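PDB 3OO8: ABC transporter binding protein AcbH from Actinoplanes, which binds beta-D-galactopyranose, its exclusive substrate, as the extracellular solute receptor of an ABC transporter. Local coordinates for residues A[207-210]-A[214-217]; A[377-382]-A[404-409]; A[193-198]-A[368-373]. The protein carries 2 engineered substitutions. All coordinates share one frame; numbering follows the deposited sequence.

Overall arrangement
Followed from the N terminus, the first of the contact segments reached is 193-198 on helix 191-201, which later meets segment 368-373 in interaction 3, closing a loop of some 170 residues. Nested within that loop is interaction 1, a local closure in which the chain leaving helix 204-212 turns back so that 214-217 lies against 207-210. Interaction 2 comes after both, pairing helix 377-392 with the C-terminal helix 396-413. The three touch one another: Trp217 packs on Ala406 and Met379, Phe194 meets Leu210 and Trp217, and Ala380 lies beside Glu372. Together they tie the C-terminal helical hairpin to the helices behind the galactose site.

Interaction 1 (A[207-210]-A[214-217]); sequences HIKL and EVPW
Glu214 N donates to Lys209 O at 2.7 Å, a bond that reaches back five residues along the chain. It is bent, with an N-H...O angle of 147°, and the donor stands tilted 29° from the carbonyl plane. A second polar link passes through a water that donates to Leu210 O and accepts from Trp217 NE1 at 3.0 Å, in the plane of the indole and at its edge. Val215 O, by contrast, is buried with no polar partner; what lies against it is the methyl Leu210 CD1, 3.6 Å away.

The backbone bond is a 6→1 bond, as is common where a helix ends; here the chain leaves helix 204-212 for the loop leading to helix 220-232.

The apolar part is carried by Leu210 and Trp217, whose side chains cross at about a right angle. With CG anti to the backbone N (chi1 -177°), Leu210 extends across the indole: CD1 makes a CH-pi contact over the five-membered ring, 3.9 Å from its centroid, and CD2 lies 3.9 Å from Trp217 CZ3 on the six-membered ring. Replacing Trp217 by alanine removes the indole, and both leucine methyls would probably face a gap, with the bridging water losing its N-H donor. Met379 and Ala406 also pack on the tryptophan.

On the solvent side, Lys209 and Glu214 touch through the lysine's aliphatic stem, CG lying 3.5 Å from OE1; Lys209 NZ stays 6.2 Å from that oxygen, too far for a salt bridge.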
loop_
_atom_site.group_PDB
_atom_site.type_symbol
_atom_site.label_atom_id
_atom_site.label_comp_id
_atom_site.label_asym_id
_atom_site.label_seq_id
_atom_site.Cartn_x
_atom_site.Cartn_y
_atom_site.Cartn_z
ATOM N N HIS A 207 2.539 -7.837 12.704
ATOM C CA HIS A 207 3.111 -6.741 11.953
ATOM C C HIS A 207 2.579 -5.388 12.420
ATOM O O HIS A 207 3.385 -4.488 12.670
ATOM C CB HIS A 207 2.895 -6.948 10.444
ATOM C CG HIS A 207 3.476 -5.865 9.583
ATOM N ND1 HIS A 207 4.834 -5.647 9.439
ATOM C CD2 HIS A 207 2.861 -4.964 8.774
ATOM C CE1 HIS A 207 5.025 -4.643 8.597
ATOM N NE2 HIS A 207 3.844 -4.211 8.183
ATOM N N ILE A 208 1.259 -5.267 12.615
ATOM C CA ILE A 208 0.695 -3.997 13.066
ATOM C C ILE A 208 1.159 -3.651 14.498
ATOM O O ILE A 208 1.474 -2.492 14.777
ATOM C CB ILE A 208 -0.870 -3.935 12.916
ATOM C CG1 ILE A 208 -1.283 -4.198 11.469
ATOM C CG2 ILE A 208 -1.381 -2.564 13.312
ATOM C CD1 ILE A 208 -0.583 -3.255 10.443
ATOM N N LYS A 209 1.246 -4.650 15.378
ATOM C CA LYS A 209 1.759 -4.426 16.739
ATOM C C LYS A 209 3.170 -3.885 16.681
ATOM O O LYS A 209 3.509 -2.927 17.399
ATOM C CB LYS A 209 1.721 -5.705 17.565
ATOM C CG LYS A 209 0.343 -6.086 18.114
ATOM C CD LYS A 209 0.475 -7.406 18.859
ATOM C CE LYS A 209 -0.808 -7.774 19.565
ATOM N NZ LYS A 209 -0.629 -9.109 20.205
ATOM N N LEU A 210 3.988 -4.468 15.796
ATOM C CA LEU A 210 5.356 -4.005 15.643
ATOM C C LEU A 210 5.371 -2.558 15.138
ATOM O O LEU A 210 6.117 -1.716 15.637
ATOM C CB LEU A 210 6.152 -4.909 14.685
ATOM C CG LEU A 210 7.635 -4.556 14.496
ATOM C CD1 LEU A 210 8.438 -4.702 15.792
ATOM C CD2 LEU A 210 8.286 -5.373 13.377
ATOM N N GLU A 214 3.948 -1.960 19.925
ATOM C CA GLU A 214 3.344 -2.827 20.930
ATOM C C GLU A 214 4.186 -4.082 21.155
ATOM O O GLU A 214 4.041 -4.782 22.159
ATOM C CB GLU A 214 1.895 -3.154 20.556
ATOM C CG GLU A 214 1.082 -1.887 20.646
ATOM C CD GLU A 214 -0.240 -1.947 19.936
ATOM O OE1 GLU A 214 -0.578 -3.001 19.356
ATOM O OE2 GLU A 214 -0.926 -0.897 19.936
ATOM N N VAL A 215 5.087 -4.329 20.211
ATOM C CA VAL A 215 6.097 -5.384 20.294
ATOM C C VAL A 215 7.421 -4.649 19.974
ATOM O O VAL A 215 7.462 -3.764 19.127
ATOM C CB VAL A 215 5.790 -6.482 19.208
ATOM C CG1 VAL A 215 7.033 -7.271 18.823
ATOM C CG2 VAL A 215 4.643 -7.394 19.677
ATOM N N PRO A 216 8.518 -4.989 20.661
ATOM C CA PRO A 216 9.770 -4.272 20.367
ATOM C C PRO A 216 10.529 -4.807 19.149
ATOM O O PRO A 216 10.313 -5.950 18.749
ATOM C CB PRO A 216 10.626 -4.534 21.607
ATOM C CG PRO A 216 10.104 -5.809 22.153
ATOM C CD PRO A 216 8.665 -5.973 21.747
ATOM N N TRP A 217 11.396 -3.976 18.578
ATOM C CA TRP A 217 12.173 -4.381 17.415
ATOM C C TRP A 217 13.170 -5.451 17.759
ATOM O O TRP A 217 13.727 -6.027 16.852
ATOM C CB TRP A 217 12.848 -3.187 16.745
ATOM C CG TRP A 217 11.816 -2.349 16.014
ATOM C CD1 TRP A 217 11.013 -1.388 16.561
ATOM C CD2 TRP A 217 11.419 -2.493 14.646
ATOM N NE1 TRP A 217 10.165 -0.882 15.587
ATOM C CE2 TRP A 217 10.387 -1.558 14.413
ATOM C CE3 TRP A 217 11.860 -3.310 13.582
ATOM C CZ2 TRP A 217 9.788 -1.395 13.153
ATOM C CZ3 TRP A 217 11.254 -3.147 12.307
ATOM C CH2 TRP A 217 10.230 -2.196 12.120
HETATM O O HOH W 1 7.645 0.681 15.774
#

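Interaction 2 (A[377-382]-A[404-409]); sequences PDMANA and KSAEDQ
In the two helices whose Met379 and Ala406 touch, the shortest polar bonds are backbone ones inside each partner, Asn381 N to Pro377 O and Asp408 N to Lys404 O, both 2.9 Å; no hydrogen bond crosses from one helix to the other. The two partners are the arms of an antiparallel helical hairpin, helices 377-392 and 396-413, at the C-terminal end of a class 2 solute-binding protein. The segment axes approach to 10.2 Å and their directions differ by 165°, so the arms run almost alongside each other, and Met379 and Gln409 span the gap to the short side chains of Ala406 and Ala382.

Met379 reaches across with its terminal methyl. Its first torsion sets CG anti to the backbone N (chi1 -169°), and further bends at chi2 and chi3 swing that methyl over to the other helix. There CE arrives 3.7 Å from Ala406 O, a van der Waals contact with a backbone carbonyl, with the methyl Ala406 CB somewhat farther off and Gln409 CB at the limit of contact. Phe414, Ala410 and Ile413 also touch the methionine.

Glu407, on the same turn as Ala406, receives a hydrogen bond at OE1 from the backbone N of Trp217, and thereby joins the hairpin to the loop before helix 220-232 by a polar link.

Nearer the solvent, Gln409 is folded rather than extended, chi2 lying at -83°, and its stem turns alongside the short side chain of Ala382. The methyl Ala382 CB thus sits 4.0 Å from Gln409 CG and 4.1 Å from Gln409 CD.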
loop_
_atom_site.group_PDB
_atom_site.type_symbol
_atom_site.label_atom_id
_atom_site.label_comp_id
_atom_site.label_asym_id
_atom_site.label_seq_id
_atom_site.Cartn_x
_atom_site.Cartn_y
_atom_site.Cartn_z
ATOM N N PRO A 377 6.179 8.318 10.442
ATOM C CA PRO A 377 7.236 8.601 9.490
ATOM C C PRO A 377 8.662 8.483 10.020
ATOM O O PRO A 377 9.534 7.956 9.322
ATOM C CB PRO A 377 6.912 10.023 9.039
ATOM C CG PRO A 377 5.399 10.041 9.085
ATOM C CD PRO A 377 5.044 9.262 10.313
ATOM N N ASP A 378 8.914 9.024 11.207
ATOM C CA ASP A 378 10.229 8.967 11.831
ATOM C C ASP A 378 10.689 7.500 11.979
ATOM O O ASP A 378 11.887 7.209 11.818
ATOM C CB ASP A 378 10.201 9.621 13.221
ATOM C CG ASP A 378 10.322 11.149 13.181
ATOM O OD1 ASP A 378 10.526 11.747 12.109
ATOM O OD2 ASP A 378 10.183 11.734 14.272
ATOM N N MET A 379 9.758 6.597 12.287
ATOM C CA MET A 379 10.118 5.171 12.494
ATOM C C MET A 379 10.428 4.508 11.158
ATOM O O MET A 379 11.438 3.832 11.011
ATOM C CB MET A 379 9.021 4.425 13.259
ATOM C CG MET A 379 9.434 3.002 13.744
ATOM S SD MET A 379 10.833 2.993 14.900
ATOM C CE MET A 379 12.118 2.113 13.985
ATOM N N ALA A 380 9.561 4.697 10.163
ATOM C CA ALA A 380 9.904 4.184 8.827
ATOM C C ALA A 380 11.211 4.729 8.281
ATOM O O ALA A 380 11.980 3.987 7.655
ATOM C CB ALA A 380 8.760 4.464 7.852
ATOM N N ASN A 381 11.460 6.022 8.482
ATOM C CA ASN A 381 12.708 6.611 7.960
ATOM C C ASN A 381 13.928 6.033 8.659
ATOM O O ASN A 381 14.971 5.792 8.025
ATOM C CB ASN A 381 12.707 8.135 8.087
ATOM C CG ASN A 381 11.763 8.782 7.100
ATOM O OD1 ASN A 381 11.486 8.224 6.035
ATOM N ND2 ASN A 381 11.236 9.951 7.459
ATOM N N ALA A 382 13.785 5.726 9.936
ATOM C CA ALA A 382 14.894 5.150 10.694
ATOM C C ALA A 382 15.186 3.750 10.133
ATOM O O ALA A 382 16.345 3.319 10.046
ATOM C CB ALA A 382 14.518 5.085 12.188
ATOM N N LYS A 404 18.824 -3.674 17.747
ATOM C CA LYS A 404 19.076 -2.764 18.854
ATOM C C LYS A 404 18.863 -1.316 18.413
ATOM O O LYS A 404 18.154 -0.546 19.089
ATOM C CB LYS A 404 20.476 -2.964 19.453
ATOM C CG LYS A 404 20.882 -1.785 20.338
ATOM C CD LYS A 404 22.187 -2.031 21.063
ATOM C CE LYS A 404 22.001 -3.002 22.236
ATOM N NZ LYS A 404 21.080 -2.461 23.306
ATOM N N SER A 405 19.447 -0.955 17.267
ATOM C CA SER A 405 19.288 0.409 16.757
ATOM C C SER A 405 17.825 0.777 16.495
ATOM O O SER A 405 17.356 1.868 16.839
ATOM C CB SER A 405 20.119 0.638 15.508
ATOM O OG SER A 405 21.512 0.544 15.776
ATOM N N ALA A 406 17.079 -0.161 15.923
ATOM C CA ALA A 406 15.663 0.098 15.652
ATOM C C ALA A 406 14.857 0.261 16.939
ATOM O O ALA A 406 14.032 1.174 17.033
ATOM C CB ALA A 406 15.091 -1.054 14.790
ATOM N N GLU A 407 15.119 -0.583 17.929
ATOM C CA GLU A 407 14.390 -0.496 19.186
ATOM C C GLU A 407 14.706 0.807 19.915
ATOM O O GLU A 407 13.816 1.419 20.515
ATOM C CB GLU A 407 14.712 -1.698 20.080
ATOM C CG GLU A 407 13.999 -1.673 21.436
ATOM C CD GLU A 407 12.493 -1.443 21.368
ATOM O OE1 GLU A 407 11.849 -1.658 20.307
ATOM O OE2 GLU A 407 11.922 -1.045 22.415
ATOM N N ASP A 408 15.963 1.216 19.883
ATOM C CA ASP A 408 16.338 2.441 20.579
ATOM C C ASP A 408 15.669 3.633 19.902
ATOM O O ASP A 408 15.214 4.564 20.580
ATOM C CB ASP A 408 17.851 2.607 20.651
ATOM C CG ASP A 408 18.515 1.595 21.584
ATOM O OD1 ASP A 408 17.824 0.949 22.395
ATOM O OD2 ASP A 408 19.753 1.525 21.530
ATOM N N GLN A 409 15.596 3.595 18.570
ATOM C CA GLN A 409 14.928 4.680 17.822
ATOM C C GLN A 409 13.458 4.665 18.215
ATOM O O GLN A 409 12.866 5.707 18.524
ATOM C CB GLN A 409 15.093 4.504 16.297
ATOM C CG GLN A 409 16.445 4.866 15.729
ATOM C CD GLN A 409 16.570 6.348 15.469
ATOM O OE1 GLN A 409 15.627 7.102 15.699
ATOM N NE2 GLN A 409 17.732 6.779 15.010
#

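Interaction 3 (A[193-198]-A[368-373]); sequences TFDILN and SQFMER. Engineered in segment 368-373: Glu372 (natural residue Asp).
Asp195 brings its carboxylate to the start of helix 371-374, where OD2 accepts from Met371 N at 3.0 Å. The bond is weak, its N-H...O angle being only 128°, yet it places an acidic group at the positive end of a short helix, where the charged form would probably be favoured. OD2 also lies 3.6 Å from Phe370 CA, on the residue in the N-cap position. The other oxygen faces the methionine side chain: OD1 is 3.4 Å from Met371 CB and also in the plane of the Phe194 ring, at its edge.

Met371 passes by this carboxylate to reach the phenylalanine. CG is anti to the backbone N, and the chain stays extended until a bend at chi3 (-65°) turns CE to Phe194 CD2, 3.4 Å away. That is a snug fit for two carbons, and both residues are buried.

What positions these groups is a second shell of helices. His207 touches Asp195, Leu210 and Val225 pack against Phe194, and Leu191, a turn earlier on helix 191-201, covers both Phe370 and Met371. Within 368-373, Arg373 N donates to Phe370 O at 2.9 Å, which closes the first turn of the helix.

Farther out is the galactose site. Trp142, on which Phe370 stacks, Arg373 and position 372 bind galactose in the sugar-bound protein, although Glu372 here is an engineered replacement for aspartate. Arg373 is held by a salt bridge with Asp301 and a cation-pi contact with Phe89. The contact therefore backs the galactose site of a class 2 solute-binding protein, whose ligand is held in the cleft between two lobes.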
loop_
_atom_site.group_PDB
_atom_site.type_symbol
_atom_site.label_atom_id
_atom_site.label_comp_id
_atom_site.label_asym_id
_atom_site.label_seq_id
_atom_site.Cartn_x
_atom_site.Cartn_y
_atom_site.Cartn_z
ATOM N N THR A 193 9.984 -5.525 1.278
ATOM C CA THR A 193 10.444 -6.882 1.545
ATOM C C THR A 193 10.335 -7.191 3.054
ATOM O O THR A 193 9.917 -8.294 3.440
ATOM C CB THR A 193 11.862 -7.116 1.001
ATOM O OG1 THR A 193 11.778 -7.149 -0.431
ATOM C CG2 THR A 193 12.391 -8.442 1.501
ATOM N N PHE A 194 10.709 -6.231 3.894
ATOM C CA PHE A 194 10.535 -6.424 5.332
ATOM C C PHE A 194 9.064 -6.722 5.639
ATOM O O PHE A 194 8.737 -7.720 6.313
ATOM C CB PHE A 194 10.982 -5.226 6.185
ATOM C CG PHE A 194 10.747 -5.465 7.650
ATOM C CD1 PHE A 194 11.727 -6.077 8.441
ATOM C CD2 PHE A 194 9.509 -5.163 8.228
ATOM C CE1 PHE A 194 11.491 -6.349 9.763
ATOM C CE2 PHE A 194 9.252 -5.466 9.565
ATOM C CZ PHE A 194 10.256 -6.046 10.330
ATOM N N ASP A 195 8.189 -5.874 5.109
ATOM C CA ASP A 195 6.765 -6.034 5.364
ATOM C C ASP A 195 6.233 -7.400 4.972
ATOM O O ASP A 195 5.495 -8.033 5.726
ATOM C CB ASP A 195 5.955 -5.000 4.597
ATOM C CG ASP A 195 6.184 -3.582 5.074
ATOM O OD1 ASP A 195 6.760 -3.315 6.156
ATOM O OD2 ASP A 195 5.705 -2.703 4.276
ATOM N N ILE A 196 6.557 -7.850 3.769
ATOM C CA ILE A 196 5.962 -9.098 3.286
ATOM C C ILE A 196 6.512 -10.321 4.038
ATOM O O ILE A 196 5.754 -11.266 4.319
ATOM C CB ILE A 196 6.055 -9.237 1.736
ATOM C CG1 ILE A 196 5.043 -10.247 1.182
ATOM C CG2 ILE A 196 7.487 -9.568 1.235
ATOM C CD1 ILE A 196 3.579 -10.044 1.617
ATOM N N LEU A 197 7.819 -10.331 4.326
ATOM C CA LEU A 197 8.407 -11.406 5.146
ATOM C C LEU A 197 7.715 -11.445 6.512
ATOM O O LEU A 197 7.365 -12.528 6.987
ATOM C CB LEU A 197 9.899 -11.209 5.323
ATOM C CG LEU A 197 10.672 -11.414 4.027
ATOM C CD1 LEU A 197 12.113 -11.119 4.338
ATOM C CD2 LEU A 197 10.572 -12.870 3.540
ATOM N N ASN A 198 7.540 -10.280 7.132
ATOM C CA ASN A 198 6.855 -10.222 8.432
ATOM C C ASN A 198 5.411 -10.726 8.365
ATOM O O ASN A 198 4.981 -11.531 9.224
ATOM C CB ASN A 198 6.954 -8.797 9.013
ATOM C CG ASN A 198 6.781 -8.755 10.523
ATOM O OD1 ASN A 198 7.139 -9.701 11.233
ATOM N ND2 ASN A 198 6.318 -7.602 11.034
ATOM N N SER A 368 -2.306 -4.511 4.641
ATOM C CA SER A 368 -1.505 -3.503 5.299
ATOM C C SER A 368 -1.280 -2.363 4.293
ATOM O O SER A 368 -1.720 -2.461 3.141
ATOM C CB SER A 368 -0.236 -4.150 5.859
ATOM O OG SER A 368 0.438 -4.872 4.817
ATOM N N GLN A 369 -0.608 -1.288 4.712
ATOM C CA GLN A 369 -0.634 -0.053 3.920
ATOM C C GLN A 369 0.757 0.422 3.521
ATOM O O GLN A 369 0.888 1.576 3.101
ATOM C CB GLN A 369 -1.231 1.057 4.782
ATOM C CG GLN A 369 -2.645 0.751 5.281
ATOM C CD GLN A 369 -3.609 0.441 4.127
ATOM O OE1 GLN A 369 -3.676 1.178 3.147
ATOM N NE2 GLN A 369 -4.389 -0.627 4.265
ATOM N N PHE A 370 1.739 -0.481 3.638
ATOM C CA PHE A 370 3.190 -0.205 3.427
ATOM C C PHE A 370 3.766 0.435 4.681
ATOM O O PHE A 370 3.088 1.190 5.364
ATOM C CB PHE A 370 3.460 0.628 2.164
ATOM C CG PHE A 370 4.928 0.734 1.812
ATOM C CD1 PHE A 370 5.637 -0.359 1.306
ATOM C CD2 PHE A 370 5.575 1.955 1.947
ATOM C CE1 PHE A 370 6.994 -0.230 0.966
ATOM C CE2 PHE A 370 6.925 2.074 1.606
ATOM C CZ PHE A 370 7.620 0.980 1.121
ATOM N N MET A 371 5.012 0.107 4.997
ATOM C CA MET A 371 5.590 0.571 6.266
ATOM C C MET A 371 5.486 2.075 6.483
ATOM O O MET A 371 5.213 2.529 7.595
ATOM C CB MET A 371 7.044 0.108 6.392
ATOM C CG MET A 371 7.580 0.402 7.804
ATOM S SD MET A 371 9.352 0.032 7.975
ATOM C CE MET A 371 9.367 -1.752 7.733
ATOM N N GLU A 372 5.669 2.854 5.426
ATOM C CA GLU A 372 5.594 4.310 5.552
ATOM C C GLU A 372 4.250 4.869 6.036
ATOM O O GLU A 372 4.194 6.014 6.527
ATOM C CB GLU A 372 5.964 4.953 4.230
ATOM C CG GLU A 372 7.413 4.774 3.902
ATOM C CD GLU A 372 8.229 5.992 4.181
ATOM O OE1 GLU A 372 7.967 6.705 5.194
ATOM O OE2 GLU A 372 9.131 6.230 3.342
ATOM N N ARG A 373 3.184 4.088 5.882
ATOM C CA ARG A 373 1.857 4.504 6.325
ATOM C C ARG A 373 1.407 3.731 7.542
ATOM O O ARG A 373 0.538 4.208 8.283
ATOM C CB ARG A 373 0.840 4.314 5.185
ATOM C CG ARG A 373 1.086 5.238 4.016
ATOM C CD ARG A 373 0.021 5.007 2.949
ATOM N NE ARG A 373 0.085 6.023 1.896
ATOM C CZ ARG A 373 -0.868 6.187 0.974
ATOM N NH1 ARG A 373 -1.932 5.415 1.004
ATOM N NH2 ARG A 373 -0.774 7.141 0.050
#